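Local structure of hypothetical protein (Parabacteroides merdae, 4OO3) at residues D289-I294 and T298-V303; I183-V188 and Q228-P233; H222-V227 and L424-T429; S319-K322 and D327-I330. The protein probably acts as a nicotinamide-dependent oxidoreductase, pairing an NAD-binding Rossmann fold with a C-terminal oxidoreductase domain, on a substrate not yet identified. One frame throughout, in Å; residues are numbered along the deposited sequence.

Contact 1: D289-I294 and T298-V303; sequences DIVYKI and TAKVSV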
loop_
_atom_site.group_PDB
_atom_site.type_symbol
_atom_site.label_atom_id
_atom_site.label_comp_id
_atom_site.label_asym_id
_atom_site.label_seq_id
_atom_site.Cartn_x
_atom_site.Cartn_y
_atom_site.Cartn_z
ATOM N N ASP A 289 -3.024 -10.477 -11.681
ATOM C CA ASP A 289 -3.662 -9.290 -12.220
ATOM C C ASP A 289 -5.176 -9.372 -12.111
ATOM O O ASP A 289 -5.736 -10.441 -11.895
ATOM C CB ASP A 289 -3.210 -8.998 -13.660
ATOM C CG ASP A 289 -3.519 -10.119 -14.635
ATOM O OD1 ASP A 289 -4.385 -10.973 -14.359
ATOM O OD2 ASP A 289 -2.894 -10.127 -15.713
ATOM N N ILE A 290 -5.826 -8.218 -12.223
ATOM C CA ILE A 290 -7.275 -8.126 -12.076
ATOM C C ILE A 290 -7.816 -7.174 -13.125
ATOM O O ILE A 290 -7.279 -6.074 -13.299
ATOM C CB ILE A 290 -7.695 -7.576 -10.691
ATOM C CG1 ILE A 290 -6.802 -8.142 -9.578
ATOM C CG2 ILE A 290 -9.179 -7.859 -10.437
ATOM C CD1 ILE A 290 -7.110 -7.611 -8.189
ATOM N N VAL A 291 -8.858 -7.611 -13.830
ATOM C CA VAL A 291 -9.686 -6.715 -14.618
ATOM C C VAL A 291 -11.048 -6.656 -13.944
ATOM O O VAL A 291 -11.647 -7.686 -13.643
ATOM C CB VAL A 291 -9.831 -7.166 -16.083
ATOM C CG1 VAL A 291 -10.742 -6.215 -16.850
ATOM C CG2 VAL A 291 -8.474 -7.206 -16.749
ATOM N N TYR A 292 -11.517 -5.443 -13.689
ATOM C CA TYR A 292 -12.794 -5.240 -13.038
ATOM C C TYR A 292 -13.426 -3.935 -13.486
ATOM O O TYR A 292 -12.738 -3.026 -13.961
ATOM C CB TYR A 292 -12.624 -5.239 -11.518
ATOM C CG TYR A 292 -11.729 -4.138 -10.974
ATOM C CD1 TYR A 292 -10.345 -4.263 -11.004
ATOM C CD2 TYR A 292 -12.267 -2.982 -10.410
ATOM C CE1 TYR A 292 -9.523 -3.264 -10.499
ATOM C CE2 TYR A 292 -11.452 -1.980 -9.901
ATOM C CZ TYR A 292 -10.081 -2.126 -9.947
ATOM O OH TYR A 292 -9.256 -1.136 -9.447
ATOM N N LYS A 293 -14.739 -3.851 -13.327
ATOM C CA LYS A 293 -15.455 -2.611 -13.570
ATOM C C LYS A 293 -15.751 -1.943 -12.238
ATOM O O LYS A 293 -16.207 -2.594 -11.295
ATOM C CB LYS A 293 -16.740 -2.869 -14.353
ATOM C CG LYS A 293 -16.471 -3.141 -15.820
ATOM C CD LYS A 293 -17.731 -3.434 -16.608
ATOM C CE LYS A 293 -17.439 -3.363 -18.100
ATOM N NZ LYS A 293 -18.456 -4.076 -18.913
ATOM N N ILE A 294 -15.449 -0.650 -12.167
ATOM C CA ILE A 294 -15.766 0.170 -11.012
ATOM C C ILE A 294 -16.634 1.326 -11.503
ATOM O O ILE A 294 -16.165 2.195 -12.240
ATOM C CB ILE A 294 -14.499 0.661 -10.266
ATOM C CG1 ILE A 294 -14.858 1.801 -9.306
ATOM C CG2 ILE A 294 -13.421 1.124 -11.234
ATOM C CD1 ILE A 294 -13.816 2.065 -8.247
ATOM N N THR A 298 -13.885 0.174 -16.755
ATOM C CA THR A 298 -13.027 -1.000 -16.717
ATOM C C THR A 298 -11.605 -0.608 -16.294
ATOM O O THR A 298 -10.953 0.209 -16.948
ATOM C CB THR A 298 -12.974 -1.721 -18.076
ATOM O OG1 THR A 298 -14.292 -2.141 -18.456
ATOM C CG2 THR A 298 -12.073 -2.940 -17.998
ATOM N N ALA A 299 -11.150 -1.189 -15.187
ATOM C CA ALA A 299 -9.805 -0.983 -14.689
ATOM C C ALA A 299 -9.029 -2.291 -14.772
ATOM O O ALA A 299 -9.615 -3.370 -14.711
ATOM C CB ALA A 299 -9.849 -0.479 -13.256
ATOM N N LYS A 300 -7.714 -2.187 -14.923
ATOM C CA LYS A 300 -6.839 -3.355 -14.939
ATOM C C LYS A 300 -5.653 -3.082 -14.027
ATOM O O LYS A 300 -4.954 -2.088 -14.203
ATOM C CB LYS A 300 -6.354 -3.636 -16.362
ATOM C CG LYS A 300 -5.118 -4.536 -16.481
ATOM C CD LYS A 300 -5.415 -5.864 -17.159
ATOM C CE LYS A 300 -4.150 -6.648 -17.480
ATOM N NZ LYS A 300 -3.271 -5.935 -18.448
ATOM N N VAL A 301 -5.420 -3.959 -13.056
ATOM C CA VAL A 301 -4.232 -3.841 -12.221
ATOM C C VAL A 301 -3.421 -5.122 -12.267
ATOM O O VAL A 301 -3.977 -6.215 -12.378
ATOM C CB VAL A 301 -4.561 -3.480 -10.760
ATOM C CG1 VAL A 301 -5.363 -2.190 -10.705
ATOM C CG2 VAL A 301 -5.302 -4.609 -10.065
ATOM N N SER A 302 -2.103 -4.975 -12.166
ATOM C CA SER A 302 -1.198 -6.096 -12.316
ATOM C C SER A 302 0.068 -5.924 -11.465
ATOM O O SER A 302 0.603 -4.817 -11.334
ATOM C CB SER A 302 -0.831 -6.239 -13.794
ATOM O OG SER A 302 0.169 -7.215 -13.975
ATOM N N VAL A 303 0.539 -7.034 -10.897
ATOM C CA VAL A 303 1.732 -7.038 -10.058
ATOM C C VAL A 303 2.583 -8.261 -10.375
ATOM O O VAL A 303 2.088 -9.382 -10.364
ATOM C CB VAL A 303 1.388 -7.054 -8.554
ATOM C CG1 VAL A 303 2.664 -7.109 -7.725
ATOM C CG2 VAL A 303 0.566 -5.826 -8.168
#
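K300 lies across its strand neighbours V291 and D289. Its CB and CG pass the carbonyl oxygen of I290, and CD then presses on V291 CG2 at 3.4 Å, tighter than usual for two carbons. CE comes within 4.1 Å of D289 OD2, but the ammonium NZ stops 5.0 Å from that oxygen, too far for a salt bridge, and makes a long, weak ion pair with E186. A lysine suits this partly exposed face: its methylenes cover V291 while its charge is carried on past it toward E186. The other methyl of V291, CG1, meets T298 CG2 at 3.7 Å. These strands form an antiparallel beta hairpin within the mixed sheet of the C-terminal domain. Four backbone hydrogen bonds join the I290-V301 and Y292-A299 pairs; the bond from A299 N to Y292 O, at 2.7 Å and 171° at the hydrogen, is nearly straight. On the other, buried face, I290 and V301 flank each other, with V301 CG2 3.9 Å from I290 CB. Next to them the Y292 ring, with CG set between its backbone N and carbonyl carbon (chi1 62°), folds back over the hairpin. A299 CB sits over one ring face, toward the rim, 3.7 Å from CZ, as a CH-pi contact, and the small alanine lets the ring come this close, while V301 CG1 lies at the ring edge. A leucine at Y292 would probably leave the A299 methyl without its aromatic cover and open a gap beside V301 CG1. Helices 220-231 and 419-439 pack against this face, reaching V301 and I290 respectively.

Contact 2: I183-V188 and Q228-P233; sequences IVKESV and QWEAFP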
loop_
_atom_site.group_PDB
_atom_site.type_symbol
_atom_site.label_atom_id
_atom_site.label_comp_id
_atom_site.label_asym_id
_atom_site.label_seq_id
_atom_site.Cartn_x
_atom_site.Cartn_y
_atom_site.Cartn_z
ATOM N N ILE A 183 -8.468 2.340 -17.396
ATOM C CA ILE A 183 -7.477 2.554 -16.353
ATOM C C ILE A 183 -6.632 1.290 -16.287
ATOM O O ILE A 183 -7.169 0.185 -16.262
ATOM C CB ILE A 183 -8.131 2.891 -14.991
ATOM C CG1 ILE A 183 -9.022 4.133 -15.124
ATOM C CG2 ILE A 183 -7.065 3.136 -13.935
ATOM C CD1 ILE A 183 -9.784 4.507 -13.868
ATOM N N VAL A 184 -5.309 1.464 -16.307
ATOM C CA VAL A 184 -4.362 0.351 -16.346
ATOM C C VAL A 184 -3.173 0.680 -15.444
ATOM O O VAL A 184 -2.563 1.725 -15.623
ATOM C CB VAL A 184 -3.850 0.111 -17.783
ATOM C CG1 VAL A 184 -2.806 -0.998 -17.804
ATOM C CG2 VAL A 184 -5.004 -0.231 -18.724
ATOM N N LYS A 185 -2.856 -0.202 -14.487
ATOM C CA LYS A 185 -1.679 -0.053 -13.598
ATOM C C LYS A 185 -0.900 -1.360 -13.465
ATOM O O LYS A 185 -1.442 -2.382 -13.040
ATOM C CB LYS A 185 -2.093 0.417 -12.206
ATOM C CG LYS A 185 -2.736 1.785 -12.226
ATOM C CD LYS A 185 -3.100 2.288 -10.840
ATOM C CE LYS A 185 -3.880 3.588 -10.949
ATOM N NZ LYS A 185 -3.048 4.707 -11.470
ATOM N N GLU A 186 0.374 -1.318 -13.832
ATOM C CA GLU A 186 1.202 -2.514 -13.874
ATOM C C GLU A 186 2.511 -2.243 -13.145
ATOM O O GLU A 186 3.212 -1.285 -13.464
ATOM C CB GLU A 186 1.467 -2.912 -15.325
ATOM C CG GLU A 186 0.212 -3.329 -16.083
ATOM C CD GLU A 186 0.444 -3.506 -17.576
ATOM O OE1 GLU A 186 1.055 -2.608 -18.206
ATOM O OE2 GLU A 186 -0.005 -4.539 -18.122
ATOM N N SER A 187 2.824 -3.079 -12.158
ATOM C CA SER A 187 4.041 -2.928 -11.369
ATOM C C SER A 187 4.876 -4.190 -11.443
ATOM O O SER A 187 4.337 -5.296 -11.465
ATOM C CB SER A 187 3.703 -2.638 -9.907
ATOM O OG SER A 187 2.815 -1.552 -9.801
ATOM N N VAL A 188 6.193 -4.009 -11.490
ATOM C CA VAL A 188 7.147 -5.102 -11.348
ATOM C C VAL A 188 8.025 -4.784 -10.141
ATOM O O VAL A 188 8.777 -3.802 -10.158
ATOM C CB VAL A 188 8.026 -5.255 -12.599
ATOM C CG1 VAL A 188 8.952 -6.457 -12.462
ATOM C CG2 VAL A 188 7.158 -5.381 -13.845
ATOM N N GLN A 228 -9.452 3.952 -7.294
ATOM C CA GLN A 228 -10.517 4.625 -6.531
ATOM C C GLN A 228 -10.159 6.080 -6.209
ATOM O O GLN A 228 -10.937 6.998 -6.451
ATOM C CB GLN A 228 -10.785 3.885 -5.213
ATOM C CG GLN A 228 -11.322 2.469 -5.379
ATOM C CD GLN A 228 -11.572 1.755 -4.056
ATOM O OE1 GLN A 228 -11.166 2.217 -2.972
ATOM N NE2 GLN A 228 -12.240 0.612 -4.139
ATOM N N TRP A 229 -8.968 6.270 -5.658
ATOM C CA TRP A 229 -8.557 7.557 -5.115
ATOM C C TRP A 229 -8.233 8.598 -6.202
ATOM O O TRP A 229 -8.591 9.776 -6.077
ATOM C CB TRP A 229 -7.362 7.335 -4.185
ATOM C CG TRP A 229 -7.018 8.492 -3.345
ATOM C CD1 TRP A 229 -7.631 8.886 -2.184
ATOM C CD2 TRP A 229 -5.968 9.418 -3.579
ATOM N NE1 TRP A 229 -7.021 10.007 -1.687
ATOM C CE2 TRP A 229 -5.998 10.359 -2.529
ATOM C CE3 TRP A 229 -5.004 9.551 -4.581
ATOM C CZ2 TRP A 229 -5.101 11.414 -2.456
ATOM C CZ3 TRP A 229 -4.116 10.601 -4.504
ATOM C CH2 TRP A 229 -4.169 11.517 -3.449
ATOM N N GLU A 230 -7.568 8.170 -7.268
ATOM C CA GLU A 230 -7.252 9.071 -8.378
ATOM C C GLU A 230 -8.449 9.335 -9.292
ATOM O O GLU A 230 -8.694 10.471 -9.683
ATOM C CB GLU A 230 -6.122 8.502 -9.225
ATOM C CG GLU A 230 -4.775 8.441 -8.531
ATOM C CD GLU A 230 -3.789 7.561 -9.272
ATOM O OE1 GLU A 230 -4.214 6.766 -10.130
ATOM O OE2 GLU A 230 -2.583 7.647 -8.995
ATOM N N ALA A 231 -9.180 8.281 -9.635
ATOM C CA ALA A 231 -10.173 8.342 -10.708
ATOM C C ALA A 231 -11.584 8.616 -10.213
ATOM O O ALA A 231 -12.451 8.993 -11.003
ATOM C CB ALA A 231 -10.140 7.061 -11.524
ATOM N N PHE A 232 -11.818 8.432 -8.914
ATOM C CA PHE A 232 -13.116 8.744 -8.302
ATOM C C PHE A 232 -12.922 9.502 -6.984
ATOM O O PHE A 232 -13.402 9.060 -5.934
ATOM C CB PHE A 232 -13.921 7.454 -8.072
ATOM C CG PHE A 232 -14.082 6.609 -9.308
ATOM C CD1 PHE A 232 -13.081 5.735 -9.698
ATOM C CD2 PHE A 232 -15.230 6.698 -10.080
ATOM C CE1 PHE A 232 -13.218 4.961 -10.839
ATOM C CE2 PHE A 232 -15.380 5.927 -11.217
ATOM C CZ PHE A 232 -14.373 5.058 -11.599
ATOM N N PRO A 233 -12.249 10.672 -7.040
ATOM C CA PRO A 233 -11.842 11.350 -5.807
ATOM C C PRO A 233 -13.000 11.574 -4.834
ATOM O O PRO A 233 -14.025 12.125 -5.209
ATOM C CB PRO A 233 -11.284 12.696 -6.294
ATOM C CG PRO A 233 -11.040 12.535 -7.756
ATOM C CD PRO A 233 -12.015 11.506 -8.233
#
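K185 and E230 reach toward each other from opposite sides: the lysine NZ donates to E230 OE1 at 2.7 Å, forming a salt bridge between strand 183-190 and the last full turn of helix 220-231. This is helix-on-sheet packing within the C-terminal domain, with the helix laid over one face of its mixed, mostly antiparallel sheet. The bond uses the syn lone pair of OE1, on the side of the other carboxylate oxygen. Both chains are long enough to bridge the distance between strand and helix. K185 runs out extended and turns only at its last torsion (chi4 -67°), which swings NZ toward the carboxylate; E230 stays extended beyond CG. Beside this polar pair is a purely apolar one, in which I183 CD1 presses on A231 CB at 3.5 Å. The fit is tight, and alanine suits the spot because its single methyl lets the isoleucine tip come right up to the helix.

The next shell holds these groups in place. The second carboxylate oxygen of E230, OE2, is hydrogen-bonded to T157 OG1 of helix 155-164, so each oxygen of the buried group has a partner. Q160 of that helix touches both K185 and E230. Strand 183-190 is itself anchored on one side by backbone bonds from I183 and K185 to strand 297-306. At the helix end, F232 leaves helical geometry, yet its backbone N still donates to Q228 O at 3.0 Å.

Contact 3: H222-V227 and L424-T429; sequences HLVDLV and LAKYYT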
loop_
_atom_site.group_PDB
_atom_site.type_symbol
_atom_site.label_atom_id
_atom_site.label_comp_id
_atom_site.label_asym_id
_atom_site.label_seq_id
_atom_site.Cartn_x
_atom_site.Cartn_y
_atom_site.Cartn_z
ATOM N N HIS A 222 -2.602 -1.508 -3.010
ATOM C CA HIS A 222 -2.184 -0.156 -3.401
ATOM C C HIS A 222 -2.789 0.276 -4.739
ATOM O O HIS A 222 -3.238 1.416 -4.878
ATOM C CB HIS A 222 -0.666 -0.060 -3.536
ATOM C CG HIS A 222 0.081 -0.221 -2.252
ATOM N ND1 HIS A 222 -0.238 0.478 -1.108
ATOM C CD2 HIS A 222 1.156 -0.983 -1.941
ATOM C CE1 HIS A 222 0.600 0.146 -0.142
ATOM N NE2 HIS A 222 1.456 -0.741 -0.622
ATOM N N LEU A 223 -2.771 -0.619 -5.729
ATOM C CA LEU A 223 -3.173 -0.238 -7.087
ATOM C C LEU A 223 -4.678 -0.037 -7.155
ATOM O O LEU A 223 -5.147 0.940 -7.728
ATOM C CB LEU A 223 -2.696 -1.261 -8.127
ATOM C CG LEU A 223 -1.186 -1.509 -8.175
ATOM C CD1 LEU A 223 -0.843 -2.484 -9.292
ATOM C CD2 LEU A 223 -0.407 -0.208 -8.346
ATOM N N VAL A 224 -5.421 -0.942 -6.530
ATOM C CA VAL A 224 -6.873 -0.839 -6.459
ATOM C C VAL A 224 -7.285 0.443 -5.736
ATOM O O VAL A 224 -8.215 1.135 -6.172
ATOM C CB VAL A 224 -7.487 -2.089 -5.783
ATOM C CG1 VAL A 224 -8.927 -1.843 -5.346
ATOM C CG2 VAL A 224 -7.425 -3.272 -6.736
ATOM N N ASP A 225 -6.583 0.756 -4.645
ATOM C CA ASP A 225 -6.805 1.990 -3.900
ATOM C C ASP A 225 -6.530 3.208 -4.762
ATOM O O ASP A 225 -7.270 4.177 -4.703
ATOM C CB ASP A 225 -5.915 2.061 -2.658
ATOM C CG ASP A 225 -6.190 3.308 -1.814
ATOM O OD1 ASP A 225 -7.302 3.406 -1.260
ATOM O OD2 ASP A 225 -5.301 4.188 -1.709
ATOM N N LEU A 226 -5.469 3.163 -5.563
ATOM C CA LEU A 226 -5.163 4.289 -6.435
ATOM C C LEU A 226 -6.257 4.526 -7.473
ATOM O O LEU A 226 -6.614 5.681 -7.706
ATOM C CB LEU A 226 -3.808 4.135 -7.130
ATOM C CG LEU A 226 -2.568 4.429 -6.299
ATOM C CD1 LEU A 226 -1.356 4.466 -7.214
ATOM C CD2 LEU A 226 -2.687 5.730 -5.520
ATOM N N VAL A 227 -6.798 3.469 -8.092
ATOM C CA VAL A 227 -7.828 3.704 -9.120
ATOM C C VAL A 227 -9.065 4.371 -8.496
ATOM O O VAL A 227 -9.616 5.286 -9.086
ATOM C CB VAL A 227 -8.143 2.510 -10.098
ATOM C CG1 VAL A 227 -7.223 1.318 -9.913
ATOM C CG2 VAL A 227 -9.616 2.116 -10.106
ATOM N N LEU A 424 -13.235 -1.199 2.291
ATOM C CA LEU A 424 -14.006 -2.411 2.030
ATOM C C LEU A 424 -14.158 -2.714 0.537
ATOM O O LEU A 424 -13.995 -3.857 0.128
ATOM C CB LEU A 424 -15.380 -2.325 2.685
ATOM C CG LEU A 424 -15.400 -2.499 4.203
ATOM C CD1 LEU A 424 -16.815 -2.271 4.713
ATOM C CD2 LEU A 424 -14.891 -3.880 4.594
ATOM N N ALA A 425 -14.458 -1.705 -0.279
ATOM C CA ALA A 425 -14.570 -1.921 -1.729
ATOM C C ALA A 425 -13.256 -2.422 -2.305
ATOM O O ALA A 425 -13.238 -3.294 -3.175
ATOM C CB ALA A 425 -15.013 -0.650 -2.442
ATOM N N LYS A 426 -12.163 -1.877 -1.784
ATOM C CA LYS A 426 -10.824 -2.234 -2.203
ATOM C C LYS A 426 -10.562 -3.705 -1.927
ATOM O O LYS A 426 -10.158 -4.448 -2.827
ATOM C CB LYS A 426 -9.823 -1.382 -1.427
ATOM C CG LYS A 426 -8.375 -1.529 -1.836
ATOM C CD LYS A 426 -7.434 -1.420 -0.643
ATOM C CE LYS A 426 -7.671 -0.180 0.191
ATOM N NZ LYS A 426 -6.840 -0.117 1.410
ATOM N N TYR A 427 -10.779 -4.109 -0.677
ATOM C CA TYR A 427 -10.538 -5.486 -0.253
ATOM C C TYR A 427 -11.540 -6.469 -0.854
ATOM O O TYR A 427 -11.197 -7.632 -1.095
ATOM C CB TYR A 427 -10.503 -5.598 1.281
ATOM C CG TYR A 427 -9.250 -5.013 1.868
ATOM C CD1 TYR A 427 -8.018 -5.593 1.611
ATOM C CD2 TYR A 427 -9.289 -3.870 2.664
ATOM C CE1 TYR A 427 -6.856 -5.050 2.120
ATOM C CE2 TYR A 427 -8.135 -3.323 3.182
ATOM C CZ TYR A 427 -6.921 -3.920 2.902
ATOM O OH TYR A 427 -5.761 -3.402 3.416
ATOM N N TYR A 428 -12.766 -6.016 -1.108
ATOM C CA TYR A 428 -13.718 -6.834 -1.860
ATOM C C TYR A 428 -13.143 -7.148 -3.237
ATOM O O TYR A 428 -13.183 -8.295 -3.690
ATOM C CB TYR A 428 -15.071 -6.135 -2.020
ATOM C CG TYR A 428 -16.020 -6.904 -2.919
ATOM C CD1 TYR A 428 -16.728 -7.998 -2.440
ATOM C CD2 TYR A 428 -16.187 -6.551 -4.249
ATOM C CE1 TYR A 428 -17.591 -8.712 -3.256
ATOM C CE2 TYR A 428 -17.048 -7.259 -5.078
ATOM C CZ TYR A 428 -17.745 -8.340 -4.576
ATOM O OH TYR A 428 -18.594 -9.046 -5.400
ATOM N N THR A 429 -12.603 -6.124 -3.897
ATOM C CA THR A 429 -12.007 -6.291 -5.221
ATOM C C THR A 429 -10.873 -7.325 -5.200
ATOM O O THR A 429 -10.877 -8.263 -6.000
ATOM C CB THR A 429 -11.506 -4.944 -5.797
ATOM O OG1 THR A 429 -12.549 -3.956 -5.704
ATOM C CG2 THR A 429 -11.104 -5.094 -7.254
#
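V224 supplies the apolar part of this helix-helix contact. Its CG1 lies 3.6 Å from K426 CG and 4.1 Å from T429 CB, while CG2 meets the T429 methyl CG2. A branched, compact valine fits here because its two methyls meet two residues almost one turn apart on the other helix.

The charged groups approach without pairing directly. K426 carries CG anti to its backbone N (chi1 -174°) and bends at the next two torsions, which brings CE to 3.9 Å from D225 OD1; NZ remains 4.4 Å from that oxygen, beyond a salt bridge. Each charge has a closer mate elsewhere: K426 NZ pairs with D147, and D225 OD1 with R152.

A side-chain hydrogen bond within helix 419-439 sets T429. Its OG1 donates to A425 O at 2.7 Å, and T429 N reaches the same oxygen from the opposite face of the carbonyl, so the threonine hydroxyl is satisfied and its methyl is turned to V224.

The segment axes approach to 9.3 Å at 130°. Y292 of strand 282-294 touches V224, V227 and T429, joining both helices to the sheet, while helix 125-140 packs on L424, Y427 and Y428 of helix 419-439.

Contact 4: S319-K322 and D327-I330; sequences SVMK and DLVI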
loop_
_atom_site.group_PDB
_atom_site.type_symbol
_atom_site.label_atom_id
_atom_site.label_comp_id
_atom_site.label_asym_id
_atom_site.label_seq_id
_atom_site.Cartn_x
_atom_site.Cartn_y
_atom_site.Cartn_z
ATOM N N SER A 319 1.350 3.149 -16.050
ATOM C CA SER A 319 -0.088 3.307 -15.892
ATOM C C SER A 319 -0.675 4.291 -16.888
ATOM O O SER A 319 0.007 5.211 -17.364
ATOM C CB SER A 319 -0.432 3.752 -14.471
ATOM O OG SER A 319 0.039 5.060 -14.212
ATOM N N VAL A 320 -1.952 4.083 -17.191
ATOM C CA VAL A 320 -2.712 4.983 -18.043
ATOM C C VAL A 320 -4.079 5.195 -17.419
ATOM O O VAL A 320 -4.674 4.255 -16.890
ATOM C CB VAL A 320 -2.945 4.395 -19.446
ATOM C CG1 VAL A 320 -3.419 5.478 -20.404
ATOM C CG2 VAL A 320 -1.683 3.739 -19.970
HETATM N N MSE A 321 -4.572 6.424 -17.480
HETATM C CA MSE A 321 -5.983 6.686 -17.194
HETATM C C MSE A 321 -6.476 7.536 -18.331
HETATM O O MSE A 321 -5.942 8.609 -18.605
HETATM C CB MSE A 321 -6.251 7.240 -15.793
HETATM C CG MSE A 321 -5.424 8.431 -15.351
HETATM SE SE MSE A 321 -5.908 8.855 -13.477
HETATM C CE MSE A 321 -7.718 9.551 -13.783
ATOM N N LYS A 322 -7.496 7.028 -19.018
ATOM C CA LYS A 322 -7.916 7.569 -20.299
ATOM C C LYS A 322 -9.110 8.483 -20.131
ATOM O O LYS A 322 -10.158 8.063 -19.652
ATOM C CB LYS A 322 -8.237 6.428 -21.273
ATOM C CG LYS A 322 -7.032 5.540 -21.556
ATOM C CD LYS A 322 -7.144 4.803 -22.878
ATOM C CE LYS A 322 -8.249 3.769 -22.828
ATOM N NZ LYS A 322 -8.017 2.633 -23.764
ATOM N N ASP A 327 -4.993 11.114 -22.332
ATOM C CA ASP A 327 -4.462 10.066 -21.466
ATOM C C ASP A 327 -3.422 10.666 -20.521
ATOM O O ASP A 327 -2.520 11.389 -20.957
ATOM C CB ASP A 327 -3.784 8.964 -22.290
ATOM C CG ASP A 327 -4.745 8.233 -23.212
ATOM O OD1 ASP A 327 -5.965 8.258 -22.962
ATOM O OD2 ASP A 327 -4.272 7.627 -24.199
ATOM N N LEU A 328 -3.553 10.364 -19.232
ATOM C CA LEU A 328 -2.519 10.686 -18.244
ATOM C C LEU A 328 -1.690 9.428 -18.004
ATOM O O LEU A 328 -2.230 8.389 -17.637
ATOM C CB LEU A 328 -3.143 11.158 -16.935
ATOM C CG LEU A 328 -4.082 12.350 -17.054
ATOM C CD1 LEU A 328 -4.743 12.618 -15.710
ATOM C CD2 LEU A 328 -3.334 13.574 -17.555
ATOM N N VAL A 329 -0.382 9.536 -18.198
ATOM C CA VAL A 329 0.488 8.365 -18.294
ATOM C C VAL A 329 1.664 8.494 -17.338
ATOM O O VAL A 329 2.350 9.515 -17.331
ATOM C CB VAL A 329 1.025 8.200 -19.740
ATOM C CG1 VAL A 329 2.053 7.069 -19.833
ATOM C CG2 VAL A 329 -0.126 7.960 -20.704
ATOM N N ILE A 330 1.882 7.455 -16.535
ATOM C CA ILE A 330 3.084 7.339 -15.725
ATOM C C ILE A 330 4.017 6.358 -16.413
ATOM O O ILE A 330 3.595 5.271 -16.804
ATOM C CB ILE A 330 2.809 6.772 -14.325
ATOM C CG1 ILE A 330 1.775 7.613 -13.572
ATOM C CG2 ILE A 330 4.102 6.685 -13.528
ATOM C CD1 ILE A 330 2.261 8.988 -13.190
#
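V320 and V329 run alongside each other in the same direction, V320 CG1 lying 4.1 Å from V329 CG2, as suits beta-branched residues on paired strands. V320 CG1 also crosses D327 at a slant, meeting its CB at 4.0 Å. Further along this face K322 and D327 extend together, but the contact is not between charges. D327 OD1 rests against the lysine methylenes, 3.2 Å from CG, while the chain bends at chi3 (-68°) and carries NZ away to 6.0 Å from OD1. There NZ makes a weak hydrogen bond to the P181 carbonyl and a long, weak ion pair with E180. An alanine at K322 would probably uncover the flank of the D327 carboxylate and leave E180 without this distant positive charge.

The other face is buried. M321, selenomethionine in the crystal, and L328 cross rather than run together, touching through M321 CG and L328 CB at 3.9 Å; both reach Y170 of helix 167-170, as suits apolar side chains on the buried, helix-covered face. S319 is small, and its chi1 of 67° turns OG to the side of I330, 3.2 Å from I330 CG1. Helix 155-164 meets S319, M321 and I330.

Between the faces, S319-I330 and M321-L328 are the hydrogen-bonded pairs, each with two backbone bonds; L328 N reaches M321 O at 3.0 Å. The arrangement is that of an antiparallel beta hairpin, strands 316-322 and 326-332, set within the mixed sheet of the C-terminal domain between strands 183-190 and 341-346.

From the N terminus, after the parallel Rossmann sheet, the chain enters strand 183-190, where contact 2 opens. Helix 220-231 opens contact 3 at 222-227 before its final turn closes contact 2 at 228-233, so these two cross while sharing one helix. Contact 1 and then contact 4 follow in series, each a hairpin with a short turn, both nested within the long loop that contact 3 finally closes at 424-429 near the C terminus. Strand 183-190 lies between the two hairpins, bonded through its backbone to 297-306 on one side and 316-322 on the other. Contacts 1, 2 and 4 thereby belong to one mixed sheet; contact 2 ties helix 220-231 to it, and contact 3 ties helix 419-439 to helix 220-231.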